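Local coordinates for glyoxalase family protein (Bacillus cereus, PDB 1ZSW), which is of unknown function but binds a zinc ion and, as a member of the glyoxalase family, probably carries out metal-dependent chemistry on a small molecule, at residues A[32-37]-A[100-105]; A[82-87]-A[149-154]; A[136-141]-A[181-186]; A[285-288]-A[292-295]. One frame throughout, in Å; residues are numbered along the deposited sequence.

Contact 1: A[32-37]-A[100-105]. With ZN (zinc ion), chain B.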
# COMPACT_ATOMS: atom_id res chain seq x y z
N HIS A 32 2.66 5.13 0.05
CA HIS A 32 3.31 4.99 -1.27
C HIS A 32 2.77 3.78 -2.02
O HIS A 32 2.29 3.89 -3.14
CB HIS A 32 4.84 4.91 -1.08
CG HIS A 32 5.63 4.98 -2.35
ND1 HIS A 32 5.72 3.93 -3.23
CD2 HIS A 32 6.39 5.98 -2.86
CE1 HIS A 32 6.52 4.26 -4.24
NE2 HIS A 32 6.92 5.52 -4.05
N HIS A 33 2.85 2.61 -1.38
CA HIS A 33 2.28 1.40 -1.95
C HIS A 33 2.14 0.40 -0.86
O HIS A 33 2.59 0.64 0.28
CB HIS A 33 3.16 0.80 -3.08
CG HIS A 33 4.53 0.34 -2.64
ND1 HIS A 33 5.62 1.18 -2.64
CD2 HIS A 33 4.99 -0.89 -2.28
CE1 HIS A 33 6.69 0.51 -2.24
NE2 HIS A 33 6.34 -0.75 -2.03
N ILE A 34 1.49 -0.72 -1.18
CA ILE A 34 1.35 -1.80 -0.20
C ILE A 34 1.54 -3.10 -0.97
O ILE A 34 1.08 -3.17 -2.11
CB ILE A 34 -0.03 -1.70 0.54
CG1 ILE A 34 -0.16 -2.66 1.73
CG2 ILE A 34 -1.22 -1.74 -0.45
CD1 ILE A 34 -1.21 -2.16 2.76
N SER A 35 2.25 -4.04 -0.37
CA SER A 35 2.67 -5.27 -1.08
C SER A 35 2.19 -6.51 -0.35
O SER A 35 2.29 -6.55 0.86
CB SER A 35 4.19 -5.32 -1.24
OG SER A 35 4.53 -4.23 -2.13
N MET A 36 1.77 -7.51 -1.13
CA MET A 36 1.03 -8.71 -0.66
C MET A 36 1.58 -9.94 -1.34
O MET A 36 2.38 -9.88 -2.28
CB MET A 36 -0.44 -8.56 -1.09
CG MET A 36 -1.31 -7.65 -0.22
SD MET A 36 -0.96 -5.90 -0.36
CE MET A 36 -1.61 -5.55 -1.98
N VAL A 37 1.16 -11.10 -0.84
CA VAL A 37 1.51 -12.39 -1.42
C VAL A 37 0.25 -13.02 -2.01
O VAL A 37 -0.79 -13.07 -1.34
CB VAL A 37 2.08 -13.28 -0.33
CG1 VAL A 37 2.31 -14.74 -0.84
CG2 VAL A 37 3.41 -12.71 0.19
N ASN A 100 -0.18 -8.73 15.25
CA ASN A 100 1.11 -8.28 14.70
C ASN A 100 1.22 -8.45 13.19
O ASN A 100 2.13 -9.08 12.65
CB ASN A 100 2.28 -8.92 15.46
CG ASN A 100 2.38 -8.39 16.88
OD1 ASN A 100 1.74 -7.41 17.25
ND2 ASN A 100 3.21 -9.04 17.67
N ALA A 101 0.26 -7.85 12.53
CA ALA A 101 0.17 -7.94 11.06
C ALA A 101 -0.55 -6.72 10.51
O ALA A 101 -1.33 -6.06 11.20
CB ALA A 101 -0.60 -9.17 10.66
N ILE A 102 -0.21 -6.34 9.28
CA ILE A 102 -1.03 -5.36 8.52
C ILE A 102 -2.24 -6.15 8.05
O ILE A 102 -2.10 -7.21 7.43
CB ILE A 102 -0.19 -4.81 7.32
CG1 ILE A 102 1.14 -4.28 7.84
CG2 ILE A 102 -1.03 -3.75 6.56
CD1 ILE A 102 2.15 -4.11 6.67
N THR A 103 -3.45 -5.65 8.34
CA THR A 103 -4.64 -6.49 8.20
C THR A 103 -5.75 -6.00 7.25
O THR A 103 -6.64 -6.78 6.96
CB THR A 103 -5.27 -6.83 9.60
OG1 THR A 103 -5.45 -5.61 10.31
CG2 THR A 103 -4.36 -7.81 10.37
N ARG A 104 -5.73 -4.75 6.79
CA ARG A 104 -6.81 -4.28 5.89
C ARG A 104 -6.31 -3.14 5.03
O ARG A 104 -5.60 -2.24 5.52
CB ARG A 104 -8.03 -3.81 6.70
CG ARG A 104 -9.32 -3.77 5.90
CD ARG A 104 -10.50 -3.16 6.64
NE ARG A 104 -10.65 -3.59 8.04
CZ ARG A 104 -11.45 -4.58 8.45
NH1 ARG A 104 -12.15 -5.29 7.57
NH2 ARG A 104 -11.53 -4.88 9.74
N ILE A 105 -6.71 -3.18 3.74
CA ILE A 105 -6.37 -2.11 2.81
C ILE A 105 -7.61 -1.28 2.50
O ILE A 105 -8.55 -1.80 1.92
CB ILE A 105 -5.86 -2.68 1.48
CG1 ILE A 105 -4.77 -3.71 1.73
CG2 ILE A 105 -5.35 -1.53 0.58
CD1 ILE A 105 -4.36 -4.44 0.41
ZN ZN B . 7.71 -2.21 -1.33
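Ile34 turns CG1 anti to its main-chain nitrogen (chi1 -171°) and keeps the next bond extended, which sends CD1 into the packing layer between two sheets, against Ile102 and Ile105. In this member of the glyoxalase, or vicinal oxygen chelate, fold, strand 31-38 belongs to the sheet that carries the metal and strand 101-109 to the sheet packed against it. The two segments run 115° from parallel, their axes 9.9 Å apart. No hydrogen bond joins them; the segments touch only through apolar side chains, and Met181 and Val184 pack beside Ile34. Ile34 CD1 lies 4.0 Å from Ile105 CG1, and its other neighbour across the contact is Ile102 CG2, at 4.1 Å, whose side chain slides past in the opposite direction. Met36 and Ile105 instead meet tip to tip: bends at the second and third torsions of the methionine bring SD within 3.8 Å of Ile105 CD1. Flexible methionine suits such a place, because it can curl to fit a branched neighbour, while beta-branched isoleucine is at ease in a strand. On the other side of strand 31-38, His33 serves the zinc, which it shares with His246 and Glu294. His33 ND1 donates to His32 ND1 over 2.8 Å, a nearly straight bond lying in the plane of the His33 ring, which fixes that ring's rotation. With ND1 so engaged, His33 NE2 coordinates the zinc at 2.1 Å.

Contact 2: A[82-87]-A[149-154]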
# COMPACT_ATOMS: atom_id res chain seq x y z
N THR A 82 -1.34 4.76 -5.09
CA THR A 82 -2.35 3.99 -5.79
C THR A 82 -1.94 2.53 -5.97
O THR A 82 -2.76 1.70 -6.38
CB THR A 82 -2.69 4.58 -7.21
OG1 THR A 82 -1.61 4.32 -8.13
CG2 THR A 82 -3.00 6.06 -7.13
N GLU A 83 -0.68 2.22 -5.61
CA GLU A 83 -0.05 0.98 -6.00
C GLU A 83 -0.31 -0.14 -5.01
O GLU A 83 0.09 -0.03 -3.84
CB GLU A 83 1.48 1.21 -6.01
CG GLU A 83 1.95 2.38 -6.89
CD GLU A 83 3.42 2.73 -6.67
OE1 GLU A 83 4.17 1.88 -6.13
OE2 GLU A 83 3.81 3.87 -7.02
N LEU A 84 -0.95 -1.22 -5.50
CA LEU A 84 -1.04 -2.50 -4.77
C LEU A 84 -0.18 -3.47 -5.55
O LEU A 84 -0.37 -3.64 -6.75
CB LEU A 84 -2.48 -3.03 -4.71
CG LEU A 84 -3.66 -2.18 -4.26
CD1 LEU A 84 -4.77 -3.07 -3.61
CD2 LEU A 84 -3.35 -1.00 -3.37
N SER A 85 0.77 -4.09 -4.87
CA SER A 85 1.61 -5.05 -5.60
C SER A 85 1.54 -6.42 -4.93
O SER A 85 1.23 -6.53 -3.73
CB SER A 85 3.03 -4.52 -5.68
OG SER A 85 3.78 -4.95 -4.56
N PHE A 86 1.78 -7.47 -5.73
CA PHE A 86 1.66 -8.85 -5.28
C PHE A 86 2.83 -9.66 -5.79
O PHE A 86 3.17 -9.55 -6.97
CB PHE A 86 0.37 -9.45 -5.88
CG PHE A 86 -0.88 -8.85 -5.32
CD1 PHE A 86 -1.51 -9.50 -4.25
CD2 PHE A 86 -1.43 -7.67 -5.83
CE1 PHE A 86 -2.64 -8.97 -3.69
CE2 PHE A 86 -2.64 -7.12 -5.25
CZ PHE A 86 -3.22 -7.81 -4.20
N PHE A 87 3.42 -10.45 -4.90
CA PHE A 87 4.45 -11.45 -5.27
C PHE A 87 3.69 -12.74 -5.44
O PHE A 87 2.95 -13.13 -4.54
CB PHE A 87 5.46 -11.59 -4.11
CG PHE A 87 6.24 -10.33 -3.87
CD1 PHE A 87 5.89 -9.46 -2.83
CD2 PHE A 87 7.30 -10.01 -4.71
CE1 PHE A 87 6.61 -8.29 -2.61
CE2 PHE A 87 8.03 -8.83 -4.50
CZ PHE A 87 7.67 -7.98 -3.45
N LEU A 149 -7.59 -11.81 1.58
CA LEU A 149 -7.15 -10.43 1.79
C LEU A 149 -8.35 -9.54 2.05
O LEU A 149 -9.31 -9.54 1.27
CB LEU A 149 -6.34 -9.92 0.57
CG LEU A 149 -5.88 -8.45 0.72
CD1 LEU A 149 -4.85 -8.30 1.81
CD2 LEU A 149 -5.20 -8.02 -0.63
N ARG A 150 -8.27 -8.74 3.13
CA ARG A 150 -9.36 -7.87 3.52
C ARG A 150 -9.13 -6.48 3.01
O ARG A 150 -8.04 -5.90 3.25
CB ARG A 150 -9.55 -7.88 5.05
CG ARG A 150 -9.99 -9.28 5.57
CD ARG A 150 -9.76 -9.37 7.08
NE ARG A 150 -8.37 -9.75 7.38
CZ ARG A 150 -7.89 -9.88 8.62
NH1 ARG A 150 -8.68 -9.65 9.67
NH2 ARG A 150 -6.63 -10.24 8.80
N LEU A 151 -10.14 -5.96 2.29
CA LEU A 151 -10.16 -4.59 1.79
C LEU A 151 -11.43 -3.83 2.15
O LEU A 151 -12.41 -4.43 2.60
CB LEU A 151 -9.98 -4.58 0.23
CG LEU A 151 -8.76 -5.34 -0.29
CD1 LEU A 151 -9.15 -6.71 -0.80
CD2 LEU A 151 -8.07 -4.54 -1.44
N VAL A 152 -11.38 -2.52 2.07
CA VAL A 152 -12.58 -1.73 2.37
C VAL A 152 -12.63 -0.51 1.46
O VAL A 152 -11.65 0.24 1.35
CB VAL A 152 -12.67 -1.36 3.88
CG1 VAL A 152 -11.49 -0.49 4.34
CG2 VAL A 152 -13.99 -0.61 4.18
N LEU A 153 -13.77 -0.34 0.78
CA LEU A 153 -13.99 0.86 0.01
C LEU A 153 -14.46 1.99 0.91
O LEU A 153 -15.32 1.78 1.80
CB LEU A 153 -14.99 0.61 -1.11
CG LEU A 153 -14.71 -0.50 -2.09
CD1 LEU A 153 -15.86 -0.59 -3.07
CD2 LEU A 153 -13.40 -0.22 -2.87
N LEU A 154 -13.91 3.17 0.72
CA LEU A 154 -14.13 4.30 1.63
C LEU A 154 -14.50 5.55 0.83
O LEU A 154 -13.84 5.90 -0.15
CB LEU A 154 -12.87 4.60 2.42
CG LEU A 154 -12.22 3.49 3.26
CD1 LEU A 154 -10.78 3.94 3.67
CD2 LEU A 154 -13.13 3.14 4.47
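Ser85 OG, set between Leu84 and Phe86, whose side chains cross to Leu151 and Leu149, is gripped by hydrogen bonds to Ser35 OG and His70 NE2. Those partners sit in the strands flanking 83-88, and the small hydroxyl of serine lets this buried polar atom be satisfied within its own sheet. Residues alternate along the strand, and so Leu84 and Phe86 both point to the opposite sheet of the glyoxalase-type fold, in which strand 150-155 lies. The chains stay well apart: Leu84 and Leu151, like Phe86 and Leu149, have their CA atoms 11.4 Å from each other, and large side chains must bridge the interval. Phe86 comes from its strand and Leu149 from the loop residue just before strand 150-155, in opposite directions. Leu149 holds CG anti to the backbone N (chi1 178°), which extends CD2 toward the far end of the phenyl ring. That methyl arrives at the ring edge, close to its plane, 4.1 Å from Phe86 CZ and equally near CE1. Met36 and Tyr48 also pack on Phe86, while Ile105 lies beside Leu149. A second touch, Leu84 CD1 to Leu151 CD2 at 4.2 Å, is less certain, since Leu84 has two modelled conformations. With carbon meeting carbon throughout and no hydrogen bond between the segments, adhesion here rests on dispersion and the exclusion of water, and fit of shape matters more than direction.

Contact 3: A[136-141]-A[181-186]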
# COMPACT_ATOMS: atom_id res chain seq x y z
N ALA A 136 -13.48 3.76 10.03
CA ALA A 136 -12.71 4.94 10.40
C ALA A 136 -13.42 6.25 10.08
O ALA A 136 -12.84 7.17 9.47
CB ALA A 136 -11.30 4.89 9.74
N ASN A 137 -14.70 6.31 10.45
CA ASN A 137 -15.50 7.52 10.31
C ASN A 137 -15.87 7.93 8.88
O ASN A 137 -16.23 9.08 8.64
CB ASN A 137 -14.87 8.66 11.10
CG ASN A 137 -14.80 8.36 12.60
OD1 ASN A 137 -15.81 8.01 13.21
ND2 ASN A 137 -13.62 8.49 13.19
N ARG A 138 -15.80 6.98 7.96
CA ARG A 138 -16.20 7.21 6.58
C ARG A 138 -17.21 6.17 6.14
O ARG A 138 -17.11 5.01 6.53
CB ARG A 138 -14.97 7.15 5.65
CG ARG A 138 -13.95 8.20 5.97
CD ARG A 138 -12.86 8.33 4.86
NE ARG A 138 -11.87 9.31 5.28
CZ ARG A 138 -10.90 9.03 6.16
NH1 ARG A 138 -10.83 7.81 6.65
NH2 ARG A 138 -10.02 9.96 6.53
N PRO A 139 -18.19 6.55 5.28
CA PRO A 139 -19.04 5.53 4.70
C PRO A 139 -18.19 4.51 3.94
O PRO A 139 -17.23 4.90 3.29
CB PRO A 139 -19.97 6.31 3.74
CG PRO A 139 -19.81 7.73 4.10
CD PRO A 139 -18.53 7.91 4.83
N ALA A 140 -18.53 3.24 4.05
CA ALA A 140 -17.64 2.16 3.62
C ALA A 140 -18.36 0.90 3.16
O ALA A 140 -19.54 0.65 3.53
CB ALA A 140 -16.69 1.82 4.78
N LEU A 141 -17.64 0.07 2.40
CA LEU A 141 -18.09 -1.25 2.04
C LEU A 141 -16.92 -2.19 2.13
O LEU A 141 -15.94 -2.02 1.38
CB LEU A 141 -18.67 -1.26 0.60
CG LEU A 141 -19.26 -2.53 -0.00
CD1 LEU A 141 -20.58 -2.98 0.68
CD2 LEU A 141 -19.50 -2.33 -1.51
N MET A 181 -5.15 4.63 -2.27
CA MET A 181 -5.22 4.12 -0.90
C MET A 181 -5.77 5.15 0.05
O MET A 181 -5.40 6.32 -0.01
CB MET A 181 -3.81 3.72 -0.40
CG MET A 181 -3.29 2.57 -1.25
SD MET A 181 -1.48 2.32 -0.98
CE MET A 181 -1.65 1.68 0.65
N GLY A 182 -6.57 4.65 0.99
CA GLY A 182 -6.97 5.45 2.17
C GLY A 182 -6.45 4.79 3.45
O GLY A 182 -5.26 4.48 3.54
N SER A 183 -7.31 4.57 4.44
CA SER A 183 -6.88 3.98 5.70
C SER A 183 -6.19 2.65 5.48
O SER A 183 -6.73 1.81 4.73
CB SER A 183 -8.11 3.67 6.56
OG SER A 183 -9.02 4.75 6.54
N VAL A 184 -5.08 2.41 6.17
CA VAL A 184 -4.46 1.06 6.21
C VAL A 184 -4.51 0.61 7.66
O VAL A 184 -4.19 1.38 8.52
CB VAL A 184 -3.01 1.08 5.68
CG1 VAL A 184 -2.35 -0.28 5.87
CG2 VAL A 184 -3.00 1.40 4.14
N GLU A 185 -4.95 -0.62 7.88
CA GLU A 185 -5.16 -1.14 9.25
C GLU A 185 -3.97 -2.00 9.68
O GLU A 185 -3.55 -2.94 8.95
CB GLU A 185 -6.39 -2.02 9.23
CG GLU A 185 -6.85 -2.49 10.59
CD GLU A 185 -8.04 -3.40 10.43
OE1 GLU A 185 -9.18 -2.85 10.27
OE2 GLU A 185 -7.85 -4.64 10.40
N LEU A 186 -3.46 -1.68 10.88
CA LEU A 186 -2.36 -2.45 11.53
C LEU A 186 -2.98 -3.07 12.80
O LEU A 186 -3.61 -2.34 13.57
CB LEU A 186 -1.21 -1.51 11.94
CG LEU A 186 -0.63 -0.63 10.82
CD1 LEU A 186 0.55 0.19 11.28
CD2 LEU A 186 -0.23 -1.48 9.61
O HOH W 1 -11.97 5.25 6.55
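Ala136 and Asn137 both adopt left-handed backbone angles, close to those of a type I' turn, and this tight bend between strands 133-135 and 138-144 brings the CA of Ala136 to 7.5 Å from that of Ser183 on strand 180-188. Asparagine tolerates such angles better than most side chains, and alanine is small enough for its CB to rest 3.9 Å from Ser183 OG. Arg138, just beyond the turn, supplies the polar half of the contact. Its chain is extended from CG to NE and carries the guanidinium over to the serine, yet Arg138 NH1 and Ser183 OG remain 3.6 Å apart, without a direct hydrogen bond. A water fills the role instead. It accepts from Arg138 NH1 at 2.8 Å, lying in the guanidinium plane at its edge, and donates to Ser183 OG at 3.0 Å. Glu226 OE1 ties the same two groups together a second time, by a salt bridge to Arg138 NH1 and a hydrogen bond to Ser183 OG. Because the serine accepts from the water, its own proton is probably turned to that carboxylate. Val228 of the adjacent strand 227-231 and Leu154, from beyond strand 101-109, pack against Ser183. Far from the zinc, the contact links a hairpin of the first glyoxalase family region to the opening strand of the second, across the curled mixed sheet joining both regions, as expected of a two-domain vicinal oxygen chelate protein.

Contact 4: A[285-288]-A[292-295]. With ZN (zinc ion), chain B.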
# COMPACT_ATOMS: atom_id res chain seq x y z
N PHE A 285 12.27 -1.19 7.54
CA PHE A 285 12.57 -1.43 8.95
C PHE A 285 11.34 -2.06 9.56
O PHE A 285 10.20 -1.82 9.08
CB PHE A 285 12.97 -0.14 9.71
CG PHE A 285 11.82 0.83 9.94
CD1 PHE A 285 11.12 0.84 11.15
CD2 PHE A 285 11.41 1.69 8.93
CE1 PHE A 285 10.05 1.73 11.34
CE2 PHE A 285 10.36 2.59 9.12
CZ PHE A 285 9.68 2.58 10.32
N ARG A 286 11.55 -2.86 10.60
CA ARG A 286 10.43 -3.43 11.37
C ARG A 286 10.31 -2.69 12.68
O ARG A 286 11.34 -2.37 13.33
CB ARG A 286 10.68 -4.90 11.65
CG ARG A 286 10.35 -5.76 10.54
CD ARG A 286 10.20 -7.23 10.95
NE ARG A 286 10.23 -8.00 9.72
CZ ARG A 286 9.18 -8.37 9.00
NH1 ARG A 286 7.94 -8.09 9.38
NH2 ARG A 286 9.38 -9.05 7.87
N GLU A 287 9.08 -2.39 13.08
CA GLU A 287 8.91 -1.74 14.38
C GLU A 287 8.72 -2.77 15.51
O GLU A 287 8.82 -3.97 15.29
CB GLU A 287 7.86 -0.63 14.36
CG GLU A 287 6.48 -1.01 13.92
CD GLU A 287 5.80 -1.93 14.92
OE1 GLU A 287 5.36 -1.45 16.01
OE2 GLU A 287 5.72 -3.14 14.61
N SER A 288 8.43 -2.26 16.71
CA SER A 288 8.37 -3.08 17.91
C SER A 288 7.48 -4.33 17.79
O SER A 288 7.83 -5.38 18.32
CB SER A 288 7.90 -2.23 19.11
OG SER A 288 8.44 -0.91 19.07
N LEU A 292 6.41 -4.57 9.18
CA LEU A 292 7.46 -4.12 8.24
C LEU A 292 6.99 -2.91 7.51
O LEU A 292 5.99 -2.94 6.77
CB LEU A 292 7.80 -5.24 7.23
CG LEU A 292 8.94 -5.00 6.25
CD1 LEU A 292 10.25 -4.78 6.98
CD2 LEU A 292 9.08 -6.22 5.34
N PHE A 293 7.73 -1.82 7.69
CA PHE A 293 7.46 -0.60 6.98
C PHE A 293 8.55 -0.36 5.94
O PHE A 293 9.71 -0.80 6.12
CB PHE A 293 7.54 0.58 7.95
CG PHE A 293 6.33 0.77 8.78
CD1 PHE A 293 6.35 0.41 10.09
CD2 PHE A 293 5.19 1.39 8.26
CE1 PHE A 293 5.24 0.64 10.93
CE2 PHE A 293 4.06 1.60 9.09
CZ PHE A 293 4.11 1.19 10.43
N GLU A 294 8.19 0.33 4.87
CA GLU A 294 9.18 0.76 3.89
C GLU A 294 9.01 2.26 3.73
O GLU A 294 7.89 2.79 3.78
CB GLU A 294 8.93 0.02 2.59
CG GLU A 294 9.85 0.43 1.41
CD GLU A 294 9.48 -0.27 0.12
OE1 GLU A 294 8.41 -0.92 0.06
OE2 GLU A 294 10.29 -0.17 -0.83
N ILE A 295 10.13 2.96 3.53
CA ILE A 295 10.07 4.39 3.26
C ILE A 295 10.58 4.56 1.83
O ILE A 295 11.71 4.17 1.56
CB ILE A 295 10.99 5.18 4.25
CG1 ILE A 295 10.64 4.78 5.69
CG2 ILE A 295 10.82 6.70 4.06
CD1 ILE A 295 11.47 5.48 6.79
ZN ZN B . 7.71 -2.21 -1.33
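Phe293 begins its contact at CB, which lies over the face of the Phe285 ring as a CH-pi donor and approaches Phe285 CE2 to 3.7 Å. Next along, CG and CD1 lie past the rim of that ring, nearest its CZ, with Phe293 CD1 4.0 Å from Phe285 CZ. CE1 then meets Glu287 CG at 3.6 Å, the methylene standing at the edge of the phenyl, near its plane. At the tip, CZ reaches Leu186 of the other sheet. The two rings are near parallel, their planes 21° apart, but slid so far that they barely overlap. Ile295 CD1 adds a further apolar neighbour to Phe285, and Met194 and Val264, from two helices, cover this aromatic side. The backbones form a beta hairpin in which Phe285 and Phe293 are an antiparallel hydrogen-bonded pair: Phe293 N donates to Phe285 O at 2.8 Å. The return bond, from Phe285 N to Phe293 O, spans 3.0 Å. Glu287 is bent so that its carboxylate accepts from the backbone N of Asn289 and of Ile291, bracing the loop. Arg286 and Leu292, the non-hydrogen-bonded pair, occupy the opposite side; there Leu292 CB sits over the guanidinium face, 3.6 Å from Arg286 NH1, which also bonds to Gly290 O. Glu294 points away from segment 285-288, with CG anti to the backbone N (chi1 177°) and the chain extended beyond. Ser282 OG is hydrogen-bonded to Glu294 OE2, steadying the carboxylate, and Glu294 OE1 binds the zinc at 2.0 Å.

Contacts 1 and 4 meet at the zinc: His33 NE2 and Glu294 OE1, from different family regions, come within 2.9 Å of each other there, and His246 adds a third protein ligand. Contact 2 continues the intersheet packing of contact 1, their centres 7 Å apart, and Met36 N lies 2.8 Å from Ser85 O, a probable hydrogen bond. Contact 3 is more distant from the metal; it is tied to contact 1 by a probable hydrogen bond between Thr103 OG1 and Glu185 OE2 (2.6 Å) and to contact 2 through Leu153 N and Leu141 O (2.8 Å). Contacts 2 and 4 do not touch, their nearest atoms about 8 Å apart.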